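Side-chain contact in WbbZ protein (Klebsiella pneumoniae subsp. pneumoniae NTUH-K2044, PDB 6X1L), which is of unknown function but probably transfers pyruvyl groups to sugars of a cell-surface polysaccharide: residues A[229-234]-A[239-244]. Numbering follows the deposited sequence.
Sequences HVAILA and KEVNFY
The methyl of Ala-231 sits over the middle of the Phe-243 ring: CB is 3.6 Å from the ring centroid and only 7° off the normal, a CH-pi contact in which all six ring carbons share the methyl. Phe-243 reaches it by chi1 of -164°, which sets CG opposite the backbone N and swings one face of the ring against the helix. One helical turn on, the methyl of Ala-234 meets one branch of Val-241, with CB 3.5 Å from CG2, while the other branch leans toward Ala-231, whose CB lies 4.2 Å from CG1. Val-241 thus straddles the two alanines, and the two small methyls are consistent with the close approach of strand 240-243 to the helix, their short axes 8.7 Å apart and running nearly antiparallel. Where the chain turns back, Lys-239 N donates to Ala-234 O over 3.0 Å in a fairly straight bond (162° at the hydrogen), joining the residue just before the strand to the last turns of the helix. The first part of the lysine side chain lies against the same carbonyl, CB being 3.4 Å from Ala-234 O; a bend at chi2 then carries the chain away, and NZ bonds to the carbonyl oxygens of Glu-218 and Tyr-220. Ala-231 also touches Thr-225 of strand 220-225, Leu-233 packs on helix 203-218, and strand 240-243 is held by backbone bonds to Val-223 and Thr-225 on one side and to Lys-265 and Cys-267 on the other. Strand 220-225, helix 228-236 and strand 240-243 form a beta-alpha-beta unit, its helix laid on one face of the four-stranded parallel sheet; this Rossmann-like build is consistent with the GT-B clan to which polysaccharide pyruvyl transferases belong.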
ATOM      1  N   HIS A 229      -7.915  -4.005  12.816  1.00 42.14           N
ATOM      2  CA  HIS A 229      -6.469  -3.852  12.814  1.00 50.89           C
ATOM      3  C   HIS A 229      -6.019  -2.411  12.635  1.00 48.36           C
ATOM      4  O   HIS A 229      -4.870  -2.102  12.960  1.00 53.74           O
ATOM      5  CB  HIS A 229      -5.860  -4.778  11.767  1.00 49.86           C
ATOM      6  CG  HIS A 229      -5.879  -6.210  12.197  1.00 55.75           C
ATOM      7  ND1 HIS A 229      -6.957  -7.038  11.972  1.00 59.58           N
ATOM      8  CD2 HIS A 229      -4.987  -6.937  12.911  1.00 59.84           C
ATOM      9  CE1 HIS A 229      -6.712  -8.226  12.496  1.00 66.37           C
ATOM     10  NE2 HIS A 229      -5.525  -8.189  13.075  1.00 59.56           N
ATOM     11  N   VAL A 230      -6.895  -1.519  12.176  1.00 48.33           N
ATOM     12  CA  VAL A 230      -6.644  -0.095  12.372  1.00 49.17           C
ATOM     13  C   VAL A 230      -6.625   0.227  13.861  1.00 50.73           C
ATOM     14  O   VAL A 230      -5.715   0.899  14.362  1.00 51.24           O
ATOM     15  CB  VAL A 230      -7.694   0.749  11.629  1.00 48.74           C
ATOM     16  CG1 VAL A 230      -7.522   2.225  11.975  1.00 48.22           C
ATOM     17  CG2 VAL A 230      -7.587   0.529  10.126  1.00 44.90           C
ATOM     18  N   ALA A 231      -7.628  -0.260  14.594  1.00 56.04           N
ATOM     19  CA  ALA A 231      -7.670  -0.031  16.034  1.00 50.09           C
ATOM     20  C   ALA A 231      -6.452  -0.629  16.724  1.00 49.26           C
ATOM     21  O   ALA A 231      -5.872  -0.007  17.622  1.00 56.48           O
ATOM     22  CB  ALA A 231      -8.961  -0.604  16.619  1.00 50.01           C
ATOM     23  N   ILE A 232      -6.045  -1.832  16.312  1.00 41.60           N
ATOM     24  CA  ILE A 232      -4.875  -2.464  16.915  1.00 49.05           C
ATOM     25  C   ILE A 232      -3.614  -1.658  16.616  1.00 50.36           C
ATOM     26  O   ILE A 232      -2.825  -1.354  17.519  1.00 50.21           O
ATOM     27  CB  ILE A 232      -4.749  -3.923  16.440  1.00 50.53           C
ATOM     28  CG1 ILE A 232      -5.802  -4.798  17.136  1.00 45.97           C
ATOM     29  CG2 ILE A 232      -3.352  -4.457  16.717  1.00 50.70           C
ATOM     30  CD1 ILE A 232      -5.849  -6.214  16.628  1.00 47.36           C
ATOM     31  N   LEU A 233      -3.407  -1.293  15.346  1.00 50.89           N
ATOM     32  CA  LEU A 233      -2.222  -0.524  14.976  1.00 42.88           C
ATOM     33  C   LEU A 233      -2.159   0.791  15.741  1.00 46.91           C
ATOM     34  O   LEU A 233      -1.123   1.140  16.318  1.00 52.45           O
ATOM     35  CB  LEU A 233      -2.209  -0.260  13.471  1.00 42.94           C
ATOM     36  CG  LEU A 233      -1.825  -1.392  12.522  1.00 43.29           C
ATOM     37  CD1 LEU A 233      -1.868  -0.881  11.090  1.00 43.99           C
ATOM     38  CD2 LEU A 233      -0.446  -1.942  12.862  1.00 44.12           C
ATOM     39  N   ALA A 234      -3.267   1.534  15.759  1.00 47.31           N
ATOM     40  CA  ALA A 234      -3.294   2.793  16.494  1.00 51.32           C
ATOM     41  C   ALA A 234      -3.059   2.580  17.984  1.00 56.72           C
ATOM     42  O   ALA A 234      -2.438   3.426  18.637  1.00 58.97           O
ATOM     43  CB  ALA A 234      -4.621   3.508  16.252  1.00 51.18           C
ATOM     44  N   LYS A 239      -1.985   5.826  20.339  1.00 58.19           N
ATOM     45  CA  LYS A 239      -2.912   6.878  19.958  1.00 57.74           C
ATOM     46  C   LYS A 239      -4.165   6.832  20.821  1.00 64.26           C
ATOM     47  O   LYS A 239      -4.457   5.842  21.497  1.00 65.59           O
ATOM     48  CB  LYS A 239      -3.309   6.745  18.488  1.00 55.65           C
ATOM     49  CG  LYS A 239      -2.143   6.696  17.522  1.00 51.38           C
ATOM     50  CD  LYS A 239      -1.376   8.004  17.524  1.00 53.81           C
ATOM     51  CE  LYS A 239      -0.326   8.024  16.422  1.00 50.16           C
ATOM     52  NZ  LYS A 239       0.491   9.261  16.494  1.00 50.60           N
ATOM     53  N   GLU A 240      -4.910   7.934  20.789  1.00 65.37           N
ATOM     54  CA  GLU A 240      -6.263   7.971  21.329  1.00 70.74           C
ATOM     55  C   GLU A 240      -7.194   7.347  20.296  1.00 69.44           C
ATOM     56  O   GLU A 240      -7.320   7.858  19.177  1.00 57.71           O
ATOM     57  CB  GLU A 240      -6.658   9.407  21.654  1.00 73.39           C
ATOM     58  CG  GLU A 240      -8.054   9.566  22.204  1.00 80.75           C
ATOM     59  CD  GLU A 240      -8.352  10.996  22.589  1.00 88.52           C
ATOM     60  OE1 GLU A 240      -7.390  11.771  22.777  1.00 92.06           O
ATOM     61  OE2 GLU A 240      -9.546  11.347  22.695  1.00 92.74           O
ATOM     62  N   VAL A 241      -7.834   6.235  20.654  1.00 61.78           N
ATOM     63  CA  VAL A 241      -8.551   5.397  19.699  1.00 55.00           C
ATOM     64  C   VAL A 241     -10.002   5.255  20.137  1.00 63.59           C
ATOM     65  O   VAL A 241     -10.278   4.892  21.287  1.00 62.28           O
ATOM     66  CB  VAL A 241      -7.895   4.014  19.562  1.00 55.70           C
ATOM     67  CG1 VAL A 241      -8.621   3.179  18.514  1.00 55.34           C
ATOM     68  CG2 VAL A 241      -6.424   4.163  19.222  1.00 51.32           C
ATOM     69  N   ASN A 242     -10.920   5.528  19.214  1.00 66.18           N
ATOM     70  CA  ASN A 242     -12.356   5.345  19.423  1.00 67.93           C
ATOM     71  C   ASN A 242     -12.803   4.206  18.512  1.00 64.37           C
ATOM     72  O   ASN A 242     -12.950   4.388  17.299  1.00 59.31           O
ATOM     73  CB  ASN A 242     -13.115   6.636  19.137  1.00 70.48           C
ATOM     74  CG  ASN A 242     -12.725   7.756  20.080  1.00 73.31           C
ATOM     75  OD1 ASN A 242     -12.731   7.583  21.299  1.00 73.61           O
ATOM     76  ND2 ASN A 242     -12.365   8.905  19.521  1.00 68.80           N
ATOM     77  N   PHE A 243     -13.009   3.034  19.104  1.00 61.00           N
ATOM     78  CA  PHE A 243     -13.264   1.796  18.378  1.00 56.03           C
ATOM     79  C   PHE A 243     -14.760   1.502  18.375  1.00 60.73           C
ATOM     80  O   PHE A 243     -15.402   1.517  19.431  1.00 63.29           O
ATOM     81  CB  PHE A 243     -12.487   0.650  19.029  1.00 57.68           C
ATOM     82  CG  PHE A 243     -12.366  -0.580  18.179  1.00 57.99           C
ATOM     83  CD1 PHE A 243     -12.614  -0.536  16.819  1.00 52.53           C
ATOM     84  CD2 PHE A 243     -12.000  -1.791  18.753  1.00 60.11           C
ATOM     85  CE1 PHE A 243     -12.497  -1.676  16.045  1.00 51.35           C
ATOM     86  CE2 PHE A 243     -11.885  -2.930  17.989  1.00 56.48           C
ATOM     87  CZ  PHE A 243     -12.130  -2.873  16.634  1.00 54.16           C
ATOM     88  N   TYR A 244     -15.313   1.222  17.185  1.00 59.77           N
ATOM     89  CA  TYR A 244     -16.747   1.005  17.032  1.00 61.51           C
ATOM     90  C   TYR A 244     -17.056  -0.449  16.671  1.00 58.31           C
ATOM     91  O   TYR A 244     -16.229  -1.136  16.060  1.00 52.38           O
ATOM     92  CB  TYR A 244     -17.320   1.931  15.951  1.00 56.29           C
ATOM     93  CG  TYR A 244     -17.377   3.385  16.368  1.00 64.37           C
ATOM     94  CD1 TYR A 244     -16.231   4.171  16.382  1.00 58.75           C
ATOM     95  CD2 TYR A 244     -18.578   3.971  16.748  1.00 68.01           C
ATOM     96  CE1 TYR A 244     -16.282   5.498  16.765  1.00 68.14           C
ATOM     97  CE2 TYR A 244     -18.636   5.297  17.129  1.00 75.56           C
ATOM     98  CZ  TYR A 244     -17.486   6.054  17.135  1.00 71.89           C
ATOM     99  OH  TYR A 244     -17.543   7.373  17.516  1.00 76.37           O
TER